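Local coordinates for protein AT-less polyketide synthase (Streptomyces platensis subsp. rosaceus, PDB 4TKT) that probably catalyses decarboxylative condensation that extends the growing polyketide chain, as a ketosynthase domain of the isomigrastatin assembly line, at residues Q143-E148 with R611-D616; V462-S465 with R471-E474; A573-A578 with L583-A588. All blocks are in the same frame, centred on the assembly; numbering follows the deposited sequence.

Interaction 1: Q143-E148 with R611-D616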
ATOM      1  N   GLN A 143       3.997   2.432  22.954  1.00 30.93           N
ATOM      2  CA  GLN A 143       3.827   1.953  24.321  1.00 31.27           C
ATOM      3  C   GLN A 143       4.973   2.316  25.278  1.00 34.34           C
ATOM      4  O   GLN A 143       4.741   2.660  26.438  1.00 32.59           O
ATOM      5  CB  GLN A 143       3.665   0.436  24.266  1.00 39.37           C
ATOM      6  CG  GLN A 143       3.024  -0.206  25.465  1.00 47.69           C
ATOM      7  CD  GLN A 143       2.883  -1.698  25.275  1.00 48.36           C
ATOM      8  OE1 GLN A 143       3.431  -2.264  24.328  1.00 26.91           O
ATOM      9  NE2 GLN A 143       2.141  -2.346  26.167  1.00 51.96           N
ATOM     10  N   LEU A 144       6.206   2.233  24.786  1.00 28.02           N
ATOM     11  CA  LEU A 144       7.389   2.444  25.616  1.00 34.51           C
ATOM     12  C   LEU A 144       7.487   3.869  26.149  1.00 41.43           C
ATOM     13  O   LEU A 144       8.003   4.098  27.243  1.00 30.70           O
ATOM     14  CB  LEU A 144       8.652   2.100  24.827  1.00 28.68           C
ATOM     15  CG  LEU A 144       8.733   0.657  24.329  1.00 28.21           C
ATOM     16  CD1 LEU A 144       9.853   0.497  23.324  1.00 28.08           C
ATOM     17  CD2 LEU A 144       8.930  -0.284  25.502  1.00 42.80           C
ATOM     18  N   TYR A 145       6.996   4.825  25.370  1.00 39.06           N
ATOM     19  CA  TYR A 145       7.035   6.223  25.775  1.00 36.74           C
ATOM     20  C   TYR A 145       6.218   6.441  27.042  1.00 31.05           C
ATOM     21  O   TYR A 145       6.650   7.150  27.954  1.00 38.94           O
ATOM     22  CB  TYR A 145       6.530   7.122  24.646  1.00 29.63           C
ATOM     23  CG  TYR A 145       7.572   7.387  23.585  1.00 29.34           C
ATOM     24  CD1 TYR A 145       8.841   7.833  23.931  1.00 34.98           C
ATOM     25  CD2 TYR A 145       7.297   7.176  22.244  1.00 28.44           C
ATOM     26  CE1 TYR A 145       9.803   8.073  22.968  1.00 33.95           C
ATOM     27  CE2 TYR A 145       8.253   7.412  21.274  1.00 28.40           C
ATOM     28  CZ  TYR A 145       9.504   7.860  21.642  1.00 34.28           C
ATOM     29  OH  TYR A 145      10.458   8.096  20.681  1.00 38.20           O
ATOM     30  N   GLY A 146       5.046   5.815  27.100  1.00 30.67           N
ATOM     31  CA  GLY A 146       4.173   5.938  28.252  1.00 41.55           C
ATOM     32  C   GLY A 146       4.807   5.407  29.523  1.00 44.20           C
ATOM     33  O   GLY A 146       4.611   5.960  30.605  1.00 43.10           O
ATOM     34  N   ALA A 147       5.574   4.330  29.389  1.00 42.05           N
ATOM     35  CA  ALA A 147       6.258   3.730  30.526  1.00 41.05           C
ATOM     36  C   ALA A 147       7.420   4.605  30.984  1.00 42.86           C
ATOM     37  O   ALA A 147       7.663   4.755  32.184  1.00 35.61           O
ATOM     38  CB  ALA A 147       6.750   2.333  30.174  1.00 32.60           C
ATOM     39  N   GLU A 148       8.136   5.174  30.020  1.00 39.97           N
ATOM     40  CA  GLU A 148       9.263   6.053  30.316  1.00 41.11           C
ATOM     41  C   GLU A 148       8.781   7.313  31.016  1.00 40.85           C
ATOM     42  O   GLU A 148       9.482   7.885  31.845  1.00 44.62           O
ATOM     43  CB  GLU A 148      10.021   6.415  29.038  1.00 41.73           C
ATOM     44  CG  GLU A 148      10.745   5.243  28.397  1.00 45.36           C
ATOM     45  CD  GLU A 148      11.350   5.589  27.048  1.00 48.73           C
ATOM     46  OE1 GLU A 148      11.023   6.662  26.501  1.00 50.51           O
ATOM     47  OE2 GLU A 148      12.157   4.785  26.537  1.00 50.53           O
ATOM     48  N   ARG A 611      -1.040  17.614  14.256  1.00 28.99           N
ATOM     49  CA  ARG A 611      -0.101  16.734  14.944  1.00 28.85           C
ATOM     50  C   ARG A 611      -0.628  16.216  16.282  1.00 28.74           C
ATOM     51  O   ARG A 611      -1.142  16.980  17.096  1.00 32.88           O
ATOM     52  CB  ARG A 611       1.226  17.469  15.160  1.00 32.91           C
ATOM     53  CG  ARG A 611       1.907  17.910  13.866  1.00 36.10           C
ATOM     54  CD  ARG A 611       2.957  18.989  14.112  1.00 52.71           C
ATOM     55  NE  ARG A 611       4.028  18.545  15.003  1.00 69.07           N
ATOM     56  CZ  ARG A 611       5.206  18.087  14.589  1.00 80.16           C
ATOM     57  NH1 ARG A 611       5.471  18.009  13.292  1.00 88.84           N
ATOM     58  NH2 ARG A 611       6.121  17.706  15.472  1.00 78.23           N
ATOM     59  N   TYR A 612      -0.487  14.911  16.503  1.00 28.33           N
ATOM     60  CA  TYR A 612      -0.878  14.291  17.765  1.00 28.28           C
ATOM     61  C   TYR A 612       0.230  13.396  18.308  1.00 34.78           C
ATOM     62  O   TYR A 612       0.782  12.567  17.585  1.00 34.97           O
ATOM     63  CB  TYR A 612      -2.166  13.485  17.592  1.00 32.79           C
ATOM     64  CG  TYR A 612      -3.340  14.330  17.172  1.00 35.54           C
ATOM     65  CD1 TYR A 612      -4.131  14.972  18.116  1.00 36.98           C
ATOM     66  CD2 TYR A 612      -3.650  14.500  15.830  1.00 32.47           C
ATOM     67  CE1 TYR A 612      -5.204  15.754  17.735  1.00 36.34           C
ATOM     68  CE2 TYR A 612      -4.717  15.279  15.440  1.00 28.17           C
ATOM     69  CZ  TYR A 612      -5.491  15.905  16.394  1.00 37.38           C
ATOM     70  OH  TYR A 612      -6.556  16.682  16.006  1.00 36.35           O
ATOM     71  N   TRP A 613       0.550  13.569  19.584  1.00 31.92           N
ATOM     72  CA  TRP A 613       1.600  12.786  20.221  1.00 28.49           C
ATOM     73  C   TRP A 613       1.252  12.560  21.691  1.00 33.11           C
ATOM     74  O   TRP A 613       0.413  13.263  22.249  1.00 33.37           O
ATOM     75  CB  TRP A 613       2.949  13.494  20.073  1.00 28.92           C
ATOM     76  CG  TRP A 613       4.131  12.568  20.042  1.00 35.02           C
ATOM     77  CD1 TRP A 613       5.148  12.507  20.949  1.00 29.20           C
ATOM     78  CD2 TRP A 613       4.418  11.571  19.052  1.00 32.60           C
ATOM     79  NE1 TRP A 613       6.051  11.538  20.585  1.00 28.99           N
ATOM     80  CE2 TRP A 613       5.626  10.949  19.424  1.00 28.48           C
ATOM     81  CE3 TRP A 613       3.772  11.145  17.888  1.00 27.93           C
ATOM     82  CZ2 TRP A 613       6.199   9.924  18.675  1.00 28.81           C
ATOM     83  CZ3 TRP A 613       4.342  10.128  17.146  1.00 27.69           C
ATOM     84  CH2 TRP A 613       5.543   9.530  17.542  1.00 27.83           C
ATOM     85  N   TYR A 614       1.894  11.580  22.317  1.00 30.74           N
ATOM     86  CA  TYR A 614       1.534  11.173  23.675  1.00 28.88           C
ATOM     87  C   TYR A 614       1.811  12.260  24.718  1.00 33.76           C
ATOM     88  O   TYR A 614       1.299  12.202  25.835  1.00 30.03           O
ATOM     89  CB  TYR A 614       2.277   9.887  24.057  1.00 28.65           C
ATOM     90  CG  TYR A 614       3.708  10.121  24.477  1.00 33.72           C
ATOM     91  CD1 TYR A 614       4.705  10.327  23.532  1.00 28.97           C
ATOM     92  CD2 TYR A 614       4.064  10.139  25.821  1.00 29.55           C
ATOM     93  CE1 TYR A 614       6.014  10.550  23.913  1.00 36.15           C
ATOM     94  CE2 TYR A 614       5.367  10.358  26.212  1.00 35.88           C
ATOM     95  CZ  TYR A 614       6.339  10.564  25.256  1.00 37.82           C
ATOM     96  OH  TYR A 614       7.640  10.782  25.642  1.00 41.05           O
ATOM     97  N   THR A 615       2.619  13.250  24.355  1.00 36.44           N
ATOM     98  CA  THR A 615       2.977  14.306  25.298  1.00 37.96           C
ATOM     99  C   THR A 615       1.956  15.438  25.306  1.00 40.40           C
ATOM    100  O   THR A 615       2.064  16.369  26.102  1.00 38.92           O
ATOM    101  CB  THR A 615       4.366  14.892  24.989  1.00 31.31           C
ATOM    102  OG1 THR A 615       4.447  15.226  23.600  1.00 30.98           O
ATOM    103  CG2 THR A 615       5.446  13.884  25.314  1.00 31.20           C
ATOM    104  N   ASP A 616       0.967  15.353  24.419  1.00 43.17           N
ATOM    105  CA  ASP A 616      -0.083  16.362  24.341  1.00 40.06           C
ATOM    106  C   ASP A 616      -0.820  16.512  25.673  1.00 47.96           C
ATOM    107  O   ASP A 616      -1.356  15.542  26.212  1.00 52.64           O
ATOM    108  CB  ASP A 616      -1.081  16.015  23.231  1.00 38.66           C
ATOM    109  CG  ASP A 616      -0.466  16.086  21.839  1.00 41.21           C
ATOM    110  OD1 ASP A 616       0.637  16.661  21.697  1.00 38.77           O
ATOM    111  OD2 ASP A 616      -1.090  15.570  20.887  1.00 40.03           O
TER

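Interaction 2: V462-S465 with R471-E474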
ATOM      1  N   VAL A 462     -19.719  16.085 -12.511  1.00 40.65           N
ATOM      2  CA  VAL A 462     -18.585  15.798 -11.643  1.00 37.76           C
ATOM      3  C   VAL A 462     -18.900  16.224 -10.216  1.00 37.21           C
ATOM      4  O   VAL A 462     -19.293  17.363  -9.971  1.00 47.14           O
ATOM      5  CB  VAL A 462     -17.304  16.511 -12.129  1.00 47.76           C
ATOM      6  CG1 VAL A 462     -16.171  16.326 -11.132  1.00 37.85           C
ATOM      7  CG2 VAL A 462     -16.898  15.996 -13.500  1.00 38.83           C
ATOM      8  N   VAL A 463     -18.717  15.305  -9.276  1.00 38.81           N
ATOM      9  CA  VAL A 463     -19.123  15.526  -7.894  1.00 39.53           C
ATOM     10  C   VAL A 463     -17.933  15.415  -6.935  1.00 41.04           C
ATOM     11  O   VAL A 463     -17.017  14.621  -7.154  1.00 47.28           O
ATOM     12  CB  VAL A 463     -20.244  14.531  -7.506  1.00 39.75           C
ATOM     13  CG1 VAL A 463     -19.962  13.839  -6.179  1.00 40.08           C
ATOM     14  CG2 VAL A 463     -21.591  15.228  -7.498  1.00 36.16           C
ATOM     15  N   LEU A 464     -17.948  16.227  -5.881  1.00 40.53           N
ATOM     16  CA  LEU A 464     -16.841  16.287  -4.933  1.00 35.70           C
ATOM     17  C   LEU A 464     -17.338  16.662  -3.539  1.00 35.47           C
ATOM     18  O   LEU A 464     -18.117  17.601  -3.388  1.00 42.61           O
ATOM     19  CB  LEU A 464     -15.801  17.302  -5.410  1.00 36.13           C
ATOM     20  CG  LEU A 464     -14.320  16.958  -5.279  1.00 46.33           C
ATOM     21  CD1 LEU A 464     -14.013  15.646  -5.980  1.00 50.72           C
ATOM     22  CD2 LEU A 464     -13.479  18.084  -5.858  1.00 36.76           C
ATOM     23  N   SER A 465     -16.893  15.934  -2.519  1.00 35.13           N
ATOM     24  CA  SER A 465     -17.288  16.251  -1.147  1.00 38.80           C
ATOM     25  C   SER A 465     -16.167  16.014  -0.134  1.00 40.57           C
ATOM     26  O   SER A 465     -15.262  15.213  -0.366  1.00 35.96           O
ATOM     27  CB  SER A 465     -18.527  15.443  -0.749  1.00 44.10           C
ATOM     28  OG  SER A 465     -18.317  14.054  -0.924  1.00 46.95           O
ATOM     29  N   ARG A 471     -11.276  21.580   3.360  1.00 40.93           N
ATOM     30  CA  ARG A 471     -10.905  20.290   2.786  1.00 42.61           C
ATOM     31  C   ARG A 471     -11.503  20.121   1.389  1.00 43.04           C
ATOM     32  O   ARG A 471     -10.889  19.509   0.515  1.00 40.20           O
ATOM     33  CB  ARG A 471     -11.357  19.138   3.690  1.00 46.68           C
ATOM     34  CG  ARG A 471     -10.671  19.062   5.052  1.00 51.38           C
ATOM     35  CD  ARG A 471      -9.176  18.814   4.931  1.00 46.08           C
ATOM     36  NE  ARG A 471      -8.414  20.060   4.939  1.00 43.91           N
ATOM     37  CZ  ARG A 471      -7.171  20.180   4.483  1.00 57.63           C
ATOM     38  NH1 ARG A 471      -6.544  19.129   3.973  1.00 68.74           N
ATOM     39  NH2 ARG A 471      -6.557  21.353   4.531  1.00 58.97           N
ATOM     40  N   LEU A 472     -12.698  20.670   1.181  1.00 45.79           N
ATOM     41  CA  LEU A 472     -13.371  20.555  -0.109  1.00 36.63           C
ATOM     42  C   LEU A 472     -12.617  21.311  -1.198  1.00 47.29           C
ATOM     43  O   LEU A 472     -12.357  20.768  -2.272  1.00 45.62           O
ATOM     44  CB  LEU A 472     -14.809  21.066  -0.021  1.00 36.62           C
ATOM     45  CG  LEU A 472     -15.597  20.969  -1.333  1.00 45.12           C
ATOM     46  CD1 LEU A 472     -15.603  19.539  -1.857  1.00 45.23           C
ATOM     47  CD2 LEU A 472     -17.017  21.476  -1.159  1.00 36.60           C
ATOM     48  N   ARG A 473     -12.267  22.562  -0.915  1.00 38.23           N
ATOM     49  CA  ARG A 473     -11.515  23.374  -1.865  1.00 38.35           C
ATOM     50  C   ARG A 473     -10.128  22.783  -2.097  1.00 49.77           C
ATOM     51  O   ARG A 473      -9.547  22.935  -3.172  1.00 54.10           O
ATOM     52  CB  ARG A 473     -11.410  24.817  -1.374  1.00 39.01           C
ATOM     53  CG  ARG A 473     -12.756  25.486  -1.167  1.00 38.97           C
ATOM     54  CD  ARG A 473     -12.621  26.991  -1.035  1.00 39.74           C
ATOM     55  NE  ARG A 473     -13.916  27.626  -0.807  1.00 46.04           N
ATOM     56  CZ  ARG A 473     -14.772  27.946  -1.772  1.00 50.68           C
ATOM     57  NH1 ARG A 473     -14.478  27.689  -3.039  1.00 55.93           N
ATOM     58  NH2 ARG A 473     -15.928  28.519  -1.472  1.00 50.86           N
ATOM     59  N   GLU A 474      -9.608  22.106  -1.079  1.00 38.91           N
ATOM     60  CA  GLU A 474      -8.348  21.387  -1.197  1.00 42.63           C
ATOM     61  C   GLU A 474      -8.475  20.233  -2.196  1.00 40.86           C
ATOM     62  O   GLU A 474      -7.607  20.044  -3.048  1.00 40.86           O
ATOM     63  CB  GLU A 474      -7.907  20.869   0.174  1.00 52.28           C
ATOM     64  CG  GLU A 474      -6.569  20.145   0.187  1.00 72.27           C
ATOM     65  CD  GLU A 474      -5.381  21.088   0.262  1.00 87.07           C
ATOM     66  OE1 GLU A 474      -5.577  22.315   0.134  1.00 90.08           O
ATOM     67  OE2 GLU A 474      -4.247  20.597   0.455  1.00 93.67           O
TER

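Interaction 3: A573-A578 with L583-A588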
ATOM      1  N   ALA A 573     -28.896  19.075 -14.110  1.00 52.94           N
ATOM      2  CA  ALA A 573     -28.714  20.243 -13.251  1.00 46.80           C
ATOM      3  C   ALA A 573     -29.582  20.222 -11.983  1.00 45.81           C
ATOM      4  O   ALA A 573     -29.067  20.489 -10.898  1.00 44.64           O
ATOM      5  CB  ALA A 573     -28.965  21.528 -14.044  1.00 44.72           C
ATOM      6  N   PRO A 574     -30.892  19.913 -12.104  1.00 45.07           N
ATOM      7  CA  PRO A 574     -31.674  19.902 -10.860  1.00 44.93           C
ATOM      8  C   PRO A 574     -31.179  18.862  -9.861  1.00 44.20           C
ATOM      9  O   PRO A 574     -31.213  19.107  -8.657  1.00 44.97           O
ATOM     10  CB  PRO A 574     -33.090  19.563 -11.335  1.00 46.38           C
ATOM     11  CG  PRO A 574     -33.124  19.996 -12.751  1.00 47.16           C
ATOM     12  CD  PRO A 574     -31.755  19.707 -13.283  1.00 46.50           C
ATOM     13  N   LEU A 575     -30.718  17.722 -10.360  1.00 47.49           N
ATOM     14  CA  LEU A 575     -30.186  16.673  -9.498  1.00 46.13           C
ATOM     15  C   LEU A 575     -28.896  17.123  -8.822  1.00 42.33           C
ATOM     16  O   LEU A 575     -28.714  16.932  -7.621  1.00 41.61           O
ATOM     17  CB  LEU A 575     -29.941  15.394 -10.299  1.00 44.39           C
ATOM     18  CG  LEU A 575     -29.403  14.198  -9.512  1.00 49.33           C
ATOM     19  CD1 LEU A 575     -30.343  13.840  -8.373  1.00 49.71           C
ATOM     20  CD2 LEU A 575     -29.195  13.002 -10.429  1.00 51.63           C
ATOM     21  N   ALA A 576     -28.010  17.732  -9.602  1.00 45.48           N
ATOM     22  CA  ALA A 576     -26.717  18.176  -9.098  1.00 47.08           C
ATOM     23  C   ALA A 576     -26.870  19.246  -8.025  1.00 49.02           C
ATOM     24  O   ALA A 576     -26.182  19.219  -7.006  1.00 53.35           O
ATOM     25  CB  ALA A 576     -25.856  18.694 -10.239  1.00 40.88           C
ATOM     26  N   GLU A 577     -27.773  20.190  -8.259  1.00 49.20           N
ATOM     27  CA  GLU A 577     -27.980  21.270  -7.307  1.00 43.91           C
ATOM     28  C   GLU A 577     -28.609  20.732  -6.028  1.00 43.09           C
ATOM     29  O   GLU A 577     -28.220  21.115  -4.925  1.00 39.55           O
ATOM     30  CB  GLU A 577     -28.850  22.368  -7.917  1.00 43.16           C
ATOM     31  CG  GLU A 577     -28.910  23.638  -7.085  1.00 55.43           C
ATOM     32  CD  GLU A 577     -29.501  24.809  -7.844  1.00 64.59           C
ATOM     33  OE1 GLU A 577     -30.027  24.598  -8.958  1.00 71.25           O
ATOM     34  OE2 GLU A 577     -29.435  25.945  -7.329  1.00 65.76           O
ATOM     35  N   ALA A 578     -29.574  19.831  -6.186  1.00 41.09           N
ATOM     36  CA  ALA A 578     -30.258  19.229  -5.050  1.00 41.22           C
ATOM     37  C   ALA A 578     -29.286  18.416  -4.208  1.00 47.37           C
ATOM     38  O   ALA A 578     -29.322  18.469  -2.980  1.00 47.32           O
ATOM     39  CB  ALA A 578     -31.405  18.355  -5.521  1.00 42.43           C
ATOM     40  N   LEU A 583     -29.175  16.528  -0.512  1.00 46.57           N
ATOM     41  CA  LEU A 583     -30.027  15.404  -0.882  1.00 47.54           C
ATOM     42  C   LEU A 583     -29.204  14.153  -1.166  1.00 52.88           C
ATOM     43  O   LEU A 583     -28.245  14.191  -1.936  1.00 57.12           O
ATOM     44  CB  LEU A 583     -30.878  15.754  -2.105  1.00 50.12           C
ATOM     45  CG  LEU A 583     -31.747  14.628  -2.676  1.00 56.22           C
ATOM     46  CD1 LEU A 583     -32.855  14.252  -1.702  1.00 52.38           C
ATOM     47  CD2 LEU A 583     -32.323  15.013  -4.033  1.00 61.58           C
ATOM     48  N   ALA A 584     -29.579  13.046  -0.533  1.00 50.05           N
ATOM     49  CA  ALA A 584     -28.929  11.770  -0.796  1.00 46.44           C
ATOM     50  C   ALA A 584     -29.295  11.292  -2.193  1.00 48.99           C
ATOM     51  O   ALA A 584     -30.453  11.369  -2.593  1.00 53.54           O
ATOM     52  CB  ALA A 584     -29.326  10.743   0.246  1.00 43.17           C
ATOM     53  N   VAL A 585     -28.309  10.810  -2.940  1.00 50.04           N
ATOM     54  CA  VAL A 585     -28.535  10.393  -4.319  1.00 52.05           C
ATOM     55  C   VAL A 585     -27.894   9.041  -4.612  1.00 53.25           C
ATOM     56  O   VAL A 585     -26.709   8.837  -4.349  1.00 50.33           O
ATOM     57  CB  VAL A 585     -27.987  11.434  -5.320  1.00 48.11           C
ATOM     58  CG1 VAL A 585     -28.020  10.886  -6.740  1.00 42.36           C
ATOM     59  CG2 VAL A 585     -28.768  12.736  -5.222  1.00 47.20           C
ATOM     60  N   ASP A 586     -28.687   8.120  -5.154  1.00 50.80           N
ATOM     61  CA  ASP A 586     -28.169   6.827  -5.586  1.00 46.91           C
ATOM     62  C   ASP A 586     -27.705   6.923  -7.036  1.00 43.94           C
ATOM     63  O   ASP A 586     -28.465   6.643  -7.962  1.00 45.26           O
ATOM     64  CB  ASP A 586     -29.230   5.737  -5.427  1.00 44.86           C
ATOM     65  CG  ASP A 586     -28.671   4.342  -5.627  1.00 64.06           C
ATOM     66  OD1 ASP A 586     -27.479   4.122  -5.320  1.00 60.21           O
ATOM     67  OD2 ASP A 586     -29.424   3.461  -6.089  1.00 69.54           O
ATOM     68  N   TRP A 587     -26.446   7.312  -7.218  1.00 42.89           N
ATOM     69  CA  TRP A 587     -25.906   7.641  -8.535  1.00 50.01           C
ATOM     70  C   TRP A 587     -25.894   6.475  -9.517  1.00 52.83           C
ATOM     71  O   TRP A 587     -25.784   6.678 -10.727  1.00 53.54           O
ATOM     72  CB  TRP A 587     -24.487   8.189  -8.393  1.00 47.89           C
ATOM     73  CG  TRP A 587     -24.428   9.484  -7.663  1.00 45.68           C
ATOM     74  CD1 TRP A 587     -24.061   9.677  -6.364  1.00 45.02           C
ATOM     75  CD2 TRP A 587     -24.750  10.774  -8.186  1.00 45.13           C
ATOM     76  NE1 TRP A 587     -24.133  11.012  -6.047  1.00 44.40           N
ATOM     77  CE2 TRP A 587     -24.554  11.707  -7.149  1.00 45.87           C
ATOM     78  CE3 TRP A 587     -25.183  11.234  -9.435  1.00 41.86           C
ATOM     79  CZ2 TRP A 587     -24.776  13.071  -7.320  1.00 50.39           C
ATOM     80  CZ3 TRP A 587     -25.406  12.586  -9.602  1.00 42.91           C
ATOM     81  CH2 TRP A 587     -25.202  13.490  -8.551  1.00 48.29           C
ATOM     82  N   ALA A 588     -26.002   5.258  -8.994  1.00 52.30           N
ATOM     83  CA  ALA A 588     -25.991   4.066  -9.832  1.00 52.01           C
ATOM     84  C   ALA A 588     -27.145   4.080 -10.831  1.00 52.54           C
ATOM     85  O   ALA A 588     -27.034   3.525 -11.924  1.00 54.86           O
ATOM     86  CB  ALA A 588     -26.049   2.812  -8.970  1.00 48.62           C
TER

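Interaction 1: Q143-E148 with R611-D616
The ring of Y614 is covered on one face by CB of Y145 and on the opposite face by CG2 of T615, while OG1 of T615 lies in plane at the edge of the W613 indole. A type I beta turn from W613 to D616, near the C-terminal end of the chain, sets its second residue against helix 142-151 of the ketosynthase. The main touch is a CH-pi contact: Y145 CB stands over the face of the Y614 ring, 3.6 Å from its centroid. The two tyrosine rings are nearly parallel, at 11°, but slid apart to 5.0 Å between centroids, so they barely overlap. With CG wedged between its own backbone N and carbonyl carbon (chi1 80°), Y614 turns its broad face to the helix. Were this tyrosine replaced by an alanine, CB of Y145 would probably lose its aromatic cover and a gap would open between turn and helix. Tyrosine suits position 145 too, since its OH is hydrogen-bonded to the V217 carbonyl while CE2 meets W613 CZ2 at 4.2 Å. The turn is pinned by W613 N, which donates to D616 OD2 at 2.9 Å from above the carboxylate plane, nearly straight at 170°.

Interaction 2: V462-S465 with R471-E474
S465 OG is hydrogen-bonded to the backbone N of M507, which occupies its polar end, while on the backbone side S465 CA rests 3.8 Å from L472 CD1. The serine's side chain leaves the backbone on the side away from helix 469-482, and its hydroxyl is taken by M507 N, so the helix meets main chain here: the CA atoms of S465 and L472 are 5.9 Å apart, the nearest pair between the two segments. No hydrogen bond joins strand and helix here; the link is made by one methyl group. L472 CD1 lies 3.5 Å from L464 O, a van der Waals contact of the methyl with the carbonyl oxygen, and its apolar contact is with L464 CB at 4.2 Å. The leucine gets there because its CG is anti to the backbone N (chi1 -179°), which carries the fork from the helix flank to the strand.

In the fold, 460-466 is an edge strand of the three-stranded antiparallel sheet in the RhiE-like KS-MAT linker region, and helix 469-482 follows it after a tight connection and packs L472 against the sheet. Leucine is apt at both buried positions because a branched apolar chain can touch partners on more than one side: L464 also packs on L500 of helix 493-502, and L472 on A509 of the neighbouring strand. R473 forms a salt bridge with E469 one turn earlier in the same helix and a cation-pi contact with F540. In the first turn of this helix, the backbone N of R471 is hydrogen-bonded to D468 OD1.

Interaction 3: A573-A578 with L583-A588
L575 projects its forked end from helix 573-580 into the notch between V585 and W587. One prong, CD1, meets V585 CG2 at 3.7 Å, the two side chains reaching toward each other tip to tip. The leucine and tryptophan side chains slide past each other in opposite directions, CD2 touching CZ3 of W587 at 3.9 Å. A branched leucine is apt here, for each methyl has its own partner. The notch is walled by V585 CG1, which sits 3.5 Å above the plane of the W587 ring, over its centre, and W587 is packed edge-to-face against W579 as well. On the helix's other flank, A576 packs on V461 of strand 460-466.

Three residues further along the helix from L575 the surface is shallower. A578 offers only a methyl, and L583 fills the hollow beside it, CD2 reaching 3.8 Å from A578 CB. A small residue lets the returning chain come close enough for L583 N to donate to A578 O, 3.1 Å at 156°, with the donor tilted 27° from the carbonyl plane. The L583 N to A578 O bond spans six residues, N-H of the sixth to C=O of the first, and is accompanied by apolar contact between the same two residues, an arrangement consistent with the Schellman motif that ends many alpha helices.

How the interactions relate
Following the chain from the N terminus, segment 143-148 comes first, on helix 142-151 of the ketosynthase, but its partner 611-616 arrives only near the C-terminal end. Interaction 1 therefore closes a loop of 462 intervening residues, and both other contacts nest inside it. Interaction 2 closes a short loop from strand 460-466 into helix 469-482; interaction 3 closes another, from helix 573-580 into the loop after it, so these two run in series and none cross. They touch, V463 CG2 lying 3.9 Å from W587 CZ2, which joins the small sheet to the loop after helix 573-580. Interaction 1 lies apart, where the C-terminal tail returns to the ketosynthase, its centre about 34 Å from that of interaction 2.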